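Local coordinates for hypothetical protein (Bacteroides caccae, PDB 4M8R) that is of unknown function but pairs an Ig-like N-terminal domain with a WD40-like, probably propeller-type domain in an assembly of four chains, at residues L199-G204 / P261-Q266; P306-M311 / L321-K326. One frame throughout, in Å; residues are numbered along the deposited sequence.

Interaction 1 (L199-G204 / P261-Q266)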
# COMPACT_ATOMS: atom_id res chain seq x y z
N LEU A 199 18.60 10.90 21.63
CA LEU A 199 17.57 10.52 20.68
C LEU A 199 18.24 9.63 19.64
O LEU A 199 19.44 9.74 19.40
CB LEU A 199 16.99 11.75 19.99
CG LEU A 199 16.21 12.71 20.87
CD1 LEU A 199 15.65 13.83 20.01
CD2 LEU A 199 15.09 11.99 21.61
N VAL A 200 17.45 8.77 19.02
CA VAL A 200 17.96 7.87 18.00
C VAL A 200 17.06 7.94 16.77
O VAL A 200 15.86 7.70 16.86
CB VAL A 200 18.03 6.42 18.51
CG1 VAL A 200 18.73 5.53 17.49
CG2 VAL A 200 18.77 6.36 19.85
N ILE A 201 17.67 8.28 15.64
CA ILE A 201 16.94 8.42 14.39
C ILE A 201 17.34 7.32 13.41
O ILE A 201 18.26 6.55 13.68
CB ILE A 201 17.17 9.80 13.77
CG1 ILE A 201 18.66 10.07 13.54
CG2 ILE A 201 16.59 10.88 14.67
CD1 ILE A 201 18.92 11.34 12.77
N GLY A 202 16.64 7.25 12.28
CA GLY A 202 16.97 6.31 11.22
C GLY A 202 16.19 5.00 11.22
O GLY A 202 16.46 4.15 10.37
N SER A 203 15.25 4.81 12.14
CA SER A 203 14.47 3.57 12.16
C SER A 203 13.59 3.46 10.92
O SER A 203 13.36 2.36 10.42
CB SER A 203 13.60 3.47 13.41
OG SER A 203 12.61 4.48 13.45
N GLY A 204 13.10 4.59 10.44
CA GLY A 204 12.23 4.62 9.27
C GLY A 204 11.11 5.61 9.46
O GLY A 204 10.94 6.52 8.65
N PRO A 261 22.41 13.07 17.60
CA PRO A 261 21.51 11.92 17.58
C PRO A 261 22.23 10.61 17.25
O PRO A 261 23.14 10.58 16.42
CB PRO A 261 20.50 12.27 16.48
CG PRO A 261 21.08 13.40 15.72
CD PRO A 261 22.04 14.10 16.63
N GLY A 262 21.81 9.54 17.91
CA GLY A 262 22.25 8.21 17.55
C GLY A 262 21.58 7.78 16.26
O GLY A 262 20.61 8.40 15.81
N VAL A 263 22.10 6.71 15.66
CA VAL A 263 21.60 6.24 14.38
C VAL A 263 21.43 4.73 14.40
O VAL A 263 22.33 4.01 14.79
CB VAL A 263 22.56 6.64 13.25
CG1 VAL A 263 22.23 5.91 11.96
CG2 VAL A 263 22.52 8.14 13.02
N PHE A 264 20.26 4.27 13.98
CA PHE A 264 20.00 2.84 13.82
C PHE A 264 20.72 2.33 12.59
O PHE A 264 20.57 2.88 11.50
CB PHE A 264 18.50 2.56 13.62
CG PHE A 264 17.71 2.51 14.90
CD1 PHE A 264 17.83 1.44 15.77
CD2 PHE A 264 16.79 3.51 15.21
CE1 PHE A 264 17.09 1.38 16.94
CE2 PHE A 264 16.05 3.46 16.37
CZ PHE A 264 16.20 2.39 17.24
N MSE A 265 21.46 1.25 12.75
CA MSE A 265 21.97 0.50 11.60
C MSE A 265 20.81 -0.17 10.92
O MSE A 265 19.72 -0.26 11.49
CB MSE A 265 22.96 -0.53 12.12
CG MSE A 265 23.84 -1.05 11.00
SE MSE A 265 25.30 -2.07 11.80
CE MSE A 265 26.04 -0.76 13.06
N GLN A 266 21.01 -0.62 9.68
CA GLN A 266 19.95 -1.34 8.96
C GLN A 266 19.56 -2.58 9.77
O GLN A 266 20.42 -3.27 10.31
CB GLN A 266 20.37 -1.72 7.54
CG GLN A 266 19.23 -2.25 6.67
CD GLN A 266 19.66 -2.63 5.26
OE1 GLN A 266 19.81 -1.78 4.39
NE2 GLN A 266 19.84 -3.93 5.02

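Interaction 2 (P306-M311 / L321-K326). With EDO (1,2-ethanediol), chain H.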
# COMPACT_ATOMS: atom_id res chain seq x y z
N PRO A 306 27.57 10.35 14.33
CA PRO A 306 27.01 9.26 13.54
C PRO A 306 26.13 9.79 12.41
O PRO A 306 25.53 10.86 12.54
CB PRO A 306 26.16 8.48 14.54
CG PRO A 306 26.47 9.04 15.89
CD PRO A 306 26.95 10.43 15.66
N PHE A 307 26.04 9.04 11.31
CA PHE A 307 25.15 9.40 10.22
C PHE A 307 24.56 8.18 9.54
O PHE A 307 25.00 7.05 9.78
CB PHE A 307 25.90 10.24 9.18
CG PHE A 307 27.01 9.50 8.49
CD1 PHE A 307 26.75 8.68 7.40
CD2 PHE A 307 28.32 9.62 8.94
CE1 PHE A 307 27.78 8.00 6.77
CE2 PHE A 307 29.35 8.94 8.31
CZ PHE A 307 29.08 8.13 7.23
N TYR A 308 23.56 8.41 8.70
CA TYR A 308 23.05 7.37 7.82
C TYR A 308 22.68 7.95 6.47
O TYR A 308 22.36 9.12 6.35
CB TYR A 308 21.83 6.68 8.44
CG TYR A 308 20.55 7.49 8.42
CD1 TYR A 308 20.27 8.41 9.43
CD2 TYR A 308 19.61 7.30 7.41
CE1 TYR A 308 19.09 9.14 9.42
CE2 TYR A 308 18.43 8.02 7.40
CZ TYR A 308 18.17 8.94 8.40
OH TYR A 308 17.00 9.66 8.37
N PHE A 309 22.76 7.10 5.44
CA PHE A 309 22.18 7.39 4.13
C PHE A 309 20.92 6.54 3.98
O PHE A 309 20.99 5.33 4.14
CB PHE A 309 23.13 6.98 3.01
CG PHE A 309 24.33 7.87 2.86
CD1 PHE A 309 25.48 7.64 3.61
CD2 PHE A 309 24.34 8.91 1.94
CE1 PHE A 309 26.59 8.44 3.45
CE2 PHE A 309 25.45 9.72 1.78
CZ PHE A 309 26.58 9.48 2.54
N GLY A 310 19.79 7.17 3.67
CA GLY A 310 18.58 6.43 3.31
C GLY A 310 18.63 6.10 1.83
O GLY A 310 18.60 7.01 1.00
N MSE A 311 18.72 4.82 1.50
CA MSE A 311 18.92 4.38 0.11
C MSE A 311 17.62 4.15 -0.64
O MSE A 311 17.64 3.82 -1.82
CB MSE A 311 19.75 3.10 0.10
CG MSE A 311 21.07 3.27 0.85
SE MSE A 311 22.16 4.72 0.08
CE MSE A 311 22.48 3.97 -1.71
N LEU A 321 8.16 -2.99 7.92
CA LEU A 321 8.80 -2.65 6.65
C LEU A 321 10.29 -2.30 6.82
O LEU A 321 10.63 -1.51 7.70
CB LEU A 321 8.02 -1.53 5.96
CG LEU A 321 7.98 -0.16 6.63
CD1 LEU A 321 8.97 0.80 5.97
CD2 LEU A 321 6.57 0.42 6.61
N LEU A 322 11.16 -2.87 5.99
CA LEU A 322 12.62 -2.80 6.20
C LEU A 322 13.27 -1.61 5.48
O LEU A 322 13.39 -1.59 4.26
CB LEU A 322 13.29 -4.11 5.78
CG LEU A 322 14.66 -4.46 6.38
CD1 LEU A 322 15.75 -3.49 5.93
CD2 LEU A 322 14.60 -4.52 7.90
N TYR A 323 13.69 -0.62 6.27
CA TYR A 323 14.29 0.60 5.75
C TYR A 323 15.76 0.37 5.42
O TYR A 323 16.56 0.07 6.31
CB TYR A 323 14.14 1.72 6.79
CG TYR A 323 14.54 3.10 6.33
CD1 TYR A 323 14.17 3.57 5.07
CD2 TYR A 323 15.26 3.95 7.16
CE1 TYR A 323 14.54 4.84 4.65
CE2 TYR A 323 15.62 5.22 6.75
CZ TYR A 323 15.26 5.66 5.49
OH TYR A 323 15.60 6.93 5.06
N GLN A 324 16.12 0.52 4.15
CA GLN A 324 17.46 0.20 3.66
C GLN A 324 18.41 1.39 3.75
O GLN A 324 18.06 2.50 3.34
CB GLN A 324 17.39 -0.34 2.23
CG GLN A 324 16.87 -1.77 2.18
CD GLN A 324 16.16 -2.11 0.89
OE1 GLN A 324 16.48 -3.11 0.24
NE2 GLN A 324 15.18 -1.30 0.51
N LYS A 325 19.61 1.16 4.27
CA LYS A 325 20.53 2.25 4.55
C LYS A 325 21.98 1.82 4.78
O LYS A 325 22.26 0.67 5.09
CB LYS A 325 20.04 3.06 5.76
CG LYS A 325 19.60 2.21 6.93
CD LYS A 325 18.87 2.99 8.01
CE LYS A 325 18.02 2.03 8.84
NZ LYS A 325 18.25 2.19 10.29
N LYS A 326 22.88 2.78 4.60
CA LYS A 326 24.29 2.63 4.95
C LYS A 326 24.55 3.62 6.07
O LYS A 326 24.21 4.79 5.95
CB LYS A 326 25.18 2.94 3.75
CG LYS A 326 25.03 1.94 2.61
CD LYS A 326 25.48 2.53 1.28
CE LYS A 326 25.17 1.60 0.12
NZ LYS A 326 26.03 0.39 0.10
C1 EDO H . 22.78 12.04 11.40
O1 EDO H . 22.13 12.97 12.28
C2 EDO H . 21.95 11.93 10.12
O2 EDO H . 22.61 11.10 9.15

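Interaction 1 (L199-G204 / P261-Q266)
Leu199 O takes the N-H of Gly262 in its carbonyl plane (Gly262 N to Leu199 O 2.8 Å), the first of three backbone bonds that join strands 196-201 and 262-264 side by side in parallel. Each is the first strand of its own four-stranded antiparallel meander, so the pairing fuses two meanders into one mixed sheet, consistent with innermost strands of neighbouring blades in a propeller-like domain.

Val200 comes next, bridged to Gly262, and the glycine leaves room for the valine on the face they share; a CB there would press closely on Val200 CG2. Val200 CG1 points anti to the backbone N (chi1 -173°), which lays it over one face of the Phe264 ring, displaced toward the rim. This CH-pi contact puts Val200 CG1 3.8 Å from the ring centroid of Phe264. Ile271 and Ala208 also pack on this pair, and Phe57 of the second subunit meets the same ring with its plane only slightly inclined.

Ile201 uses both its backbone groups. Its N-H reaches Gly262 O (Ile201 N to Gly262 O 2.9 Å) from 38° above the carbonyl plane, whereas Ile201 O receives Phe264 N almost head-on, at 3.0 Å. Its side chain lies on the other face, with CG1 held between the backbone N and the carbonyl carbon (chi1 57°). From there Ile201 CG1 touches Pro261 CB at 4.1 Å and Val263 CG2 at 4.3 Å, with Val156 of strand 153-156 against both Ile201 and Pro261.

Gly202 then turns the chain out of the strand, in a conformation where a side chain would jam against the preceding carbonyl. Ser203 follows, its OG bonded to Asp206 O, and its CB sits obliquely to the Phe264 ring, 3.7 Å from Phe264 CD2.

Interaction 2 (P306-M311 / L321-K326)
Phe309 and Lys326 form an antiparallel hydrogen-bonded pair, Phe309 N giving a straight 2.8 Å bond to Lys326 O and Lys326 N a longer 3.2 Å bond to Phe309 O, with Gly310 and Lys325 as the non-hydrogen-bonded pair one residue on and a third bond, Met311 N to Gln324 O at 3.0 Å, continuing the ladder just past the end of strand 303-310, its donor tilted 27° from the carbonyl plane.

Among the side chains, Tyr308 and Tyr323 cross at about a right angle and meet at their edges, with Tyr308 CE2 3.8 Å from Tyr323 OH. The Tyr308 CG lies between its backbone N and carbonyl carbon (chi1 74°), which sets the ring against Tyr323 and Val263. A serine here would lack the ring and would probably leave the edge of Tyr323 without its neighbour and open a gap beside Val263. Gly310 has no side chain, and Tyr323 OH settles 3.5 Å from Gly310 CA.

These strands are the first two of a four-stranded antiparallel meander in the WD40-like domain, as in a propeller blade, and the long connection between them leads back through Tyr323 and Gln324 into strand 325-333. The side chains of Phe309 and Lys326 share a face of the sheet; the backbone Lys326 O lies in plane at the edge of the Phe309 ring, and Trp400 meets that ring edge-to-face. Met311, a selenomethionine, bends at both chi2 and chi3 and carries its CE to within 4.0 Å of Lys326 CE, where Gly53 of the third subunit packs on both residues. The Lys325 amine leaves this pair and hydrogen-bonds to Asn268 OD1 and into interaction 1, at Gly202 O among others. Tyr308 N donates to O2 of a 1,2-ethanediol, probably from the crystallisation liquor, at 2.9 Å.

Interaction 1 closes before interaction 2 opens along the chain, and their centres lie about 9 Å apart within the WD40-like domain. They belong to different sheets: 199-204 and 261-266 join the halves of the mixed eight-stranded sheet, while 306-311 and 321-326 start the four-stranded meander that follows it. The two sheets are sewn together where they touch. Lys325 NZ lies 2.7 Å from Gly202 O and 2.7 Å from Phe264 O, and Gln266 OE1 accepts from Lys325 N. The amine of one buried lysine thus joins the ends of strands from three successive meanders, as would suit neighbouring blades around a propeller centre.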